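Local coordinates for protein major mite allergen Der p 23 (Dermatophagoides pteronyssinus, PDB 4ZCE) that is a major house dust mite allergen that binds IgE and, despite its peritrophin-like chitin-binding fold, does not bind chitin in vitro, at residues Gly12-Tyr24 and Lys34-Glu47. Residues are numbered along the deposited sequence; the frame is centred on the assembly and turned at random.
With EDO (1,2-ethanediol), chain C.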
loop_
_atom_site.group_PDB
_atom_site.type_symbol
_atom_site.label_atom_id
_atom_site.label_comp_id
_atom_site.label_asym_id
_atom_site.label_seq_id
_atom_site.Cartn_x
_atom_site.Cartn_y
_atom_site.Cartn_z
ATOM N N GLY A 12 -1.745 2.561 13.856
ATOM C CA GLY A 12 -0.965 3.440 13.016
ATOM C C GLY A 12 -0.242 2.726 11.900
ATOM O O GLY A 12 -0.170 1.491 11.872
ATOM N N TYR A 13 0.279 3.532 10.982
ATOM C CA TYR A 13 1.059 3.079 9.844
ATOM C C TYR A 13 2.425 3.719 9.965
ATOM O O TYR A 13 2.522 4.943 10.096
ATOM C CB TYR A 13 0.416 3.539 8.533
ATOM C CG TYR A 13 -0.875 2.832 8.212
ATOM C CD1 TYR A 13 -2.053 3.165 8.871
ATOM C CD2 TYR A 13 -0.920 1.832 7.255
ATOM C CE1 TYR A 13 -3.241 2.500 8.587
ATOM C CE2 TYR A 13 -2.103 1.161 6.965
ATOM C CZ TYR A 13 -3.254 1.502 7.630
ATOM O OH TYR A 13 -4.412 0.821 7.320
ATOM N N PHE A 14 3.473 2.899 9.924
ATOM C CA PHE A 14 4.830 3.362 10.191
ATOM C C PHE A 14 5.843 2.850 9.198
ATOM O O PHE A 14 5.753 1.737 8.689
ATOM C CB PHE A 14 5.247 2.951 11.600
ATOM C CG PHE A 14 4.300 3.440 12.650
ATOM C CD1 PHE A 14 4.413 4.721 13.147
ATOM C CD2 PHE A 14 3.266 2.641 13.100
ATOM C CE1 PHE A 14 3.525 5.178 14.095
ATOM C CE2 PHE A 14 2.385 3.099 14.043
ATOM C CZ PHE A 14 2.511 4.366 14.533
ATOM N N ALA A 15 6.825 3.691 8.927
ATOM C CA ALA A 15 7.887 3.340 8.017
ATOM C C ALA A 15 8.671 2.141 8.521
ATOM O O ALA A 15 8.810 1.930 9.732
ATOM C CB ALA A 15 8.809 4.510 7.842
ATOM N N ASP A 16 9.188 1.374 7.568
ATOM C CA ASP A 16 10.202 0.367 7.839
ATOM C C ASP A 16 11.560 1.017 7.583
ATOM O O ASP A 16 11.929 1.240 6.434
ATOM C CB ASP A 16 10.007 -0.847 6.927
ATOM C CG ASP A 16 11.033 -1.933 7.173
ATOM O OD1 ASP A 16 12.013 -1.676 7.905
ATOM O OD2 ASP A 16 10.873 -3.044 6.628
ATOM N N PRO A 17 12.328 1.312 8.648
ATOM C CA PRO A 17 13.626 1.972 8.449
ATOM C C PRO A 17 14.644 1.153 7.639
ATOM O O PRO A 17 15.650 1.718 7.198
ATOM C CB PRO A 17 14.131 2.200 9.886
ATOM C CG PRO A 17 13.289 1.332 10.756
ATOM C CD PRO A 17 11.984 1.171 10.073
ATOM N N LYS A 18 14.386 -0.137 7.434
ATOM C CA LYS A 18 15.322 -1.012 6.715
ATOM C C LYS A 18 15.025 -1.131 5.226
ATOM O O LYS A 18 15.874 -1.583 4.452
ATOM C CB LYS A 18 15.292 -2.423 7.295
ATOM C CG LYS A 18 15.906 -2.558 8.688
ATOM C CD LYS A 18 16.206 -4.018 9.037
ATOM N N ASP A 19 13.812 -0.767 4.827
ATOM C CA ASP A 19 13.370 -0.985 3.457
ATOM C C ASP A 19 12.320 0.060 3.070
ATOM O O ASP A 19 11.262 0.107 3.665
ATOM C CB ASP A 19 12.795 -2.396 3.338
ATOM C CG ASP A 19 12.528 -2.808 1.918
ATOM O OD1 ASP A 19 12.293 -1.934 1.048
ATOM O OD2 ASP A 19 12.535 -4.036 1.672
ATOM N N PRO A 20 12.617 0.917 2.080
ATOM C CA PRO A 20 11.649 1.952 1.703
ATOM C C PRO A 20 10.414 1.396 0.995
ATOM O O PRO A 20 9.478 2.151 0.740
ATOM C CB PRO A 20 12.446 2.828 0.738
ATOM C CG PRO A 20 13.421 1.877 0.108
ATOM C CD PRO A 20 13.811 0.940 1.207
ATOM N N HIS A 21 10.424 0.104 0.675
ATOM C CA HIS A 21 9.295 -0.545 0.014
ATOM C C HIS A 21 8.344 -1.210 1.004
ATOM O O HIS A 21 7.363 -1.825 0.594
ATOM C CB HIS A 21 9.782 -1.611 -0.965
ATOM C CG HIS A 21 10.795 -1.103 -1.938
ATOM N ND1 HIS A 21 12.140 -1.365 -1.806
ATOM C CD2 HIS A 21 10.660 -0.329 -3.042
ATOM C CE1 HIS A 21 12.796 -0.778 -2.799
ATOM N NE2 HIS A 21 11.922 -0.138 -3.552
ATOM N N LYS A 22 8.643 -1.119 2.299
ATOM C CA LYS A 22 7.848 -1.828 3.297
ATOM C C LYS A 22 7.379 -0.861 4.369
ATOM O O LYS A 22 7.813 0.287 4.429
ATOM C CB LYS A 22 8.654 -2.975 3.913
ATOM C CG LYS A 22 9.089 -4.018 2.874
ATOM C CD LYS A 22 9.753 -5.211 3.523
ATOM C CE LYS A 22 10.188 -6.231 2.489
ATOM N NZ LYS A 22 10.795 -7.426 3.101
ATOM N N PHE A 23 6.459 -1.336 5.199
ATOM C CA PHE A 23 5.955 -0.552 6.320
ATOM C C PHE A 23 5.324 -1.474 7.349
ATOM O O PHE A 23 5.221 -2.683 7.139
ATOM C CB PHE A 23 4.952 0.508 5.827
ATOM C CG PHE A 23 3.737 -0.052 5.117
ATOM C CD1 PHE A 23 3.811 -0.458 3.800
ATOM C CD2 PHE A 23 2.513 -0.156 5.767
ATOM C CE1 PHE A 23 2.691 -0.960 3.145
ATOM C CE2 PHE A 23 1.388 -0.649 5.091
ATOM C CZ PHE A 23 1.490 -1.040 3.792
ATOM N N TYR A 24 4.915 -0.900 8.471
ATOM C CA TYR A 24 4.271 -1.640 9.532
ATOM C C TYR A 24 2.888 -1.073 9.817
ATOM O O TYR A 24 2.690 0.139 9.847
ATOM C CB TYR A 24 5.113 -1.599 10.813
ATOM C CG TYR A 24 6.418 -2.357 10.706
ATOM C CD1 TYR A 24 7.595 -1.697 10.381
ATOM C CD2 TYR A 24 6.474 -3.726 10.932
ATOM C CE1 TYR A 24 8.806 -2.382 10.289
ATOM C CE2 TYR A 24 7.675 -4.416 10.848
ATOM C CZ TYR A 24 8.835 -3.738 10.518
ATOM O OH TYR A 24 10.020 -4.447 10.429
ATOM N N LYS A 34 4.280 -5.125 6.146
ATOM C CA LYS A 34 3.622 -5.102 4.834
ATOM C C LYS A 34 4.548 -4.621 3.725
ATOM O O LYS A 34 5.522 -3.908 3.973
ATOM C CB LYS A 34 2.417 -4.167 4.863
ATOM C CG LYS A 34 1.250 -4.644 5.721
ATOM C CD LYS A 34 0.721 -5.958 5.206
ATOM C CE LYS A 34 -0.723 -6.147 5.585
ATOM N NZ LYS A 34 -1.216 -7.493 5.184
ATOM N N ASP A 35 4.217 -5.015 2.493
ATOM C CA ASP A 35 4.909 -4.564 1.280
ATOM C C ASP A 35 4.081 -3.546 0.523
ATOM O O ASP A 35 2.874 -3.695 0.400
ATOM C CB ASP A 35 5.130 -5.740 0.333
ATOM C CG ASP A 35 6.004 -6.811 0.933
ATOM O OD1 ASP A 35 7.178 -6.520 1.205
ATOM O OD2 ASP A 35 5.522 -7.949 1.110
ATOM N N CYS A 36 4.738 -2.521 -0.010
ATOM C CA CYS A 36 4.095 -1.651 -0.982
ATOM C C CYS A 36 4.019 -2.378 -2.315
ATOM O O CYS A 36 4.883 -3.196 -2.629
ATOM C CB CYS A 36 4.882 -0.361 -1.173
ATOM S SG CYS A 36 4.680 0.828 0.184
ATOM N N PRO A 37 3.025 -2.031 -3.146
ATOM C CA PRO A 37 2.825 -2.721 -4.428
ATOM C C PRO A 37 3.656 -2.126 -5.567
ATOM O O PRO A 37 4.048 -0.965 -5.512
ATOM C CB PRO A 37 1.348 -2.474 -4.711
ATOM C CG PRO A 37 1.105 -1.133 -4.095
ATOM C CD PRO A 37 1.915 -1.113 -2.843
ATOM N N GLY A 38 3.876 -2.899 -6.623
ATOM C CA GLY A 38 4.667 -2.412 -7.746
ATOM C C GLY A 38 6.045 -1.992 -7.283
ATOM O O GLY A 38 6.674 -2.695 -6.493
ATOM N N ASN A 39 6.517 -0.857 -7.777
ATOM C CA ASN A 39 7.786 -0.310 -7.307
ATOM C C ASN A 39 7.562 0.867 -6.375
ATOM O O ASN A 39 8.472 1.677 -6.164
ATOM C CB ASN A 39 8.661 0.138 -8.484
ATOM C CG ASN A 39 9.185 -1.027 -9.300
ATOM O OD1 ASN A 39 9.221 -2.172 -8.835
ATOM N ND2 ASN A 39 9.617 -0.734 -10.529
ATOM N N THR A 40 6.356 0.988 -5.830
ATOM C CA THR A 40 6.083 2.119 -4.957
ATOM C C THR A 40 6.855 2.018 -3.656
ATOM O O THR A 40 7.336 0.949 -3.276
ATOM C CB THR A 40 4.566 2.328 -4.659
ATOM O OG1 THR A 40 4.040 1.221 -3.917
ATOM C CG2 THR A 40 3.791 2.492 -5.954
ATOM N N ARG A 41 6.944 3.162 -2.974
ATOM C CA ARG A 41 7.715 3.303 -1.748
ATOM C C ARG A 41 6.859 3.959 -0.674
ATOM O O ARG A 41 5.959 4.738 -0.977
ATOM C CB ARG A 41 8.970 4.147 -2.011
ATOM C CG ARG A 41 10.080 3.392 -2.728
ATOM C CD ARG A 41 11.297 4.272 -3.011
ATOM N NE ARG A 41 12.347 3.517 -3.702
ATOM C CZ ARG A 41 13.656 3.708 -3.538
ATOM N NH1 ARG A 41 14.109 4.632 -2.697
ATOM N NH2 ARG A 41 14.515 2.957 -4.209
ATOM N N TRP A 42 7.151 3.647 0.588
ATOM C CA TRP A 42 6.354 4.143 1.696
ATOM C C TRP A 42 6.555 5.630 1.836
ATOM O O TRP A 42 7.687 6.113 1.798
ATOM C CB TRP A 42 6.746 3.464 3.001
ATOM C CG TRP A 42 5.906 3.937 4.114
ATOM C CD1 TRP A 42 6.294 4.700 5.168
ATOM C CD2 TRP A 42 4.496 3.733 4.260
ATOM N NE1 TRP A 42 5.217 4.974 5.978
ATOM C CE2 TRP A 42 4.102 4.382 5.445
ATOM C CE3 TRP A 42 3.536 3.049 3.512
ATOM C CZ2 TRP A 42 2.794 4.375 5.890
ATOM C CZ3 TRP A 42 2.246 3.036 3.960
ATOM C CH2 TRP A 42 1.882 3.689 5.144
ATOM N N ASN A 43 5.446 6.343 1.964
ATOM C CA ASN A 43 5.417 7.796 2.108
ATOM C C ASN A 43 4.871 8.103 3.503
ATOM O O ASN A 43 3.665 8.023 3.745
ATOM C CB ASN A 43 4.537 8.377 0.988
ATOM C CG ASN A 43 4.310 9.885 1.103
ATOM O OD1 ASN A 43 4.589 10.506 2.123
ATOM N ND2 ASN A 43 3.770 10.470 0.046
ATOM N N GLU A 44 5.777 8.399 4.433
ATOM C CA GLU A 44 5.425 8.607 5.839
ATOM C C GLU A 44 4.408 9.722 6.019
ATOM O O GLU A 44 3.481 9.622 6.825
ATOM C CB GLU A 44 6.683 8.990 6.622
ATOM C CG GLU A 44 7.662 7.861 6.772
ATOM C CD GLU A 44 8.778 8.169 7.762
ATOM O OE1 GLU A 44 9.950 8.204 7.328
ATOM O OE2 GLU A 44 8.483 8.349 8.966
ATOM N N ASP A 45 4.612 10.798 5.274
ATOM C CA ASP A 45 3.813 11.996 5.467
ATOM C C ASP A 45 2.357 11.716 5.141
ATOM O O ASP A 45 1.448 12.284 5.753
ATOM C CB ASP A 45 4.325 13.116 4.572
ATOM C CG ASP A 45 5.611 13.750 5.087
ATOM O OD1 ASP A 45 5.994 13.467 6.238
ATOM O OD2 ASP A 45 6.227 14.538 4.336
ATOM N N GLU A 46 2.138 10.825 4.180
ATOM C CA GLU A 46 0.791 10.546 3.696
ATOM C C GLU A 46 0.255 9.191 4.086
ATOM O O GLU A 46 -0.874 8.845 3.727
ATOM C CB GLU A 46 0.763 10.741 2.198
ATOM C CG GLU A 46 1.183 12.148 1.873
ATOM C CD GLU A 46 0.855 12.561 0.473
ATOM O OE1 GLU A 46 -0.334 12.492 0.097
ATOM O OE2 GLU A 46 1.791 12.970 -0.247
ATOM N N GLU A 47 1.051 8.444 4.844
ATOM C CA GLU A 47 0.636 7.147 5.339
ATOM C C GLU A 47 0.087 6.333 4.190
ATOM O O GLU A 47 -0.986 5.739 4.266
ATOM C CB GLU A 47 -0.365 7.303 6.485
ATOM C CG GLU A 47 0.315 7.870 7.720
ATOM C CD GLU A 47 -0.521 7.805 8.981
ATOM O OE1 GLU A 47 -1.725 7.490 8.896
ATOM O OE2 GLU A 47 0.044 8.069 10.067
HETATM C C1 EDO C . 7.387 -8.038 4.331
HETATM O O1 EDO C . 8.632 -8.289 4.960
HETATM C C2 EDO C . 7.345 -9.101 3.271
HETATM O O2 EDO C . 6.046 -9.644 3.333
HETATM O O HOH W 1 4.325 6.341 8.333
HETATM O O HOH W 2 7.092 6.299 10.464
HETATM O O HOH W 3 10.169 5.095 1.554
#
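Phe23 and Trp42 form the aromatic centre of this contact, an offset stack whose ring centroids lie 4.3 Å apart with planes inclined by only 14°. Phe23 CG sits between its own backbone N and carbonyl carbon (chi1 60°), which lays the ring on the indole, with its CB also over the six-membered ring. On the opposite face, Lys34 CB stands 3.6 Å from the Phe23 ring centroid in a CH-pi contact; the phenyl ring thus lies between the indole and the Lys34 methylene. Around the indole, Tyr13 CB touches Trp42 CZ2, and Ala15 CA approaches Trp42 CD1 at 3.5 Å. Cys36 SG, disulfide-bonded to Cys49, meets the Phe23 ring obliquely.

Backbone hydrogen bonds set the register. Phe23 and Lys34 are an antiparallel hydrogen-bonded pair, joined in both directions, and Cys36 N donates to His21 O (2.8 Å, 172° at the hydrogen). Beyond the hairpin, Trp42 N bonds Pro20 O, tying the 42-43 strand to the 19-22 turn. That turn is braced by Asp19 OD1, which accepts from both N and ND1 of His21.

Water completes the polar links: a water oxygen accepts from Trp42 NE1 at 2.9 Å, in the ring plane, and donates to Tyr13 O, while another water joins Ala15 N to Glu44 OE2.

At the surface, Lys22 and Asp35 run side by side, but Lys22 NZ and Asp35 OD1 remain 4.2 Å apart, beyond a salt bridge; a 1,2-ethanediol, probably from crystallisation, bridges them, accepting from Lys22 NZ and donating to Asp35 OD2. Tyr13 of the second subunit hydrogen-bonds through its OH to Asp35 O. Both segments fall within the region important for IgE binding, and the chemistry is consistent with stack, disulfide and main-chain bonds together holding the C-terminal part against the three-stranded sheet.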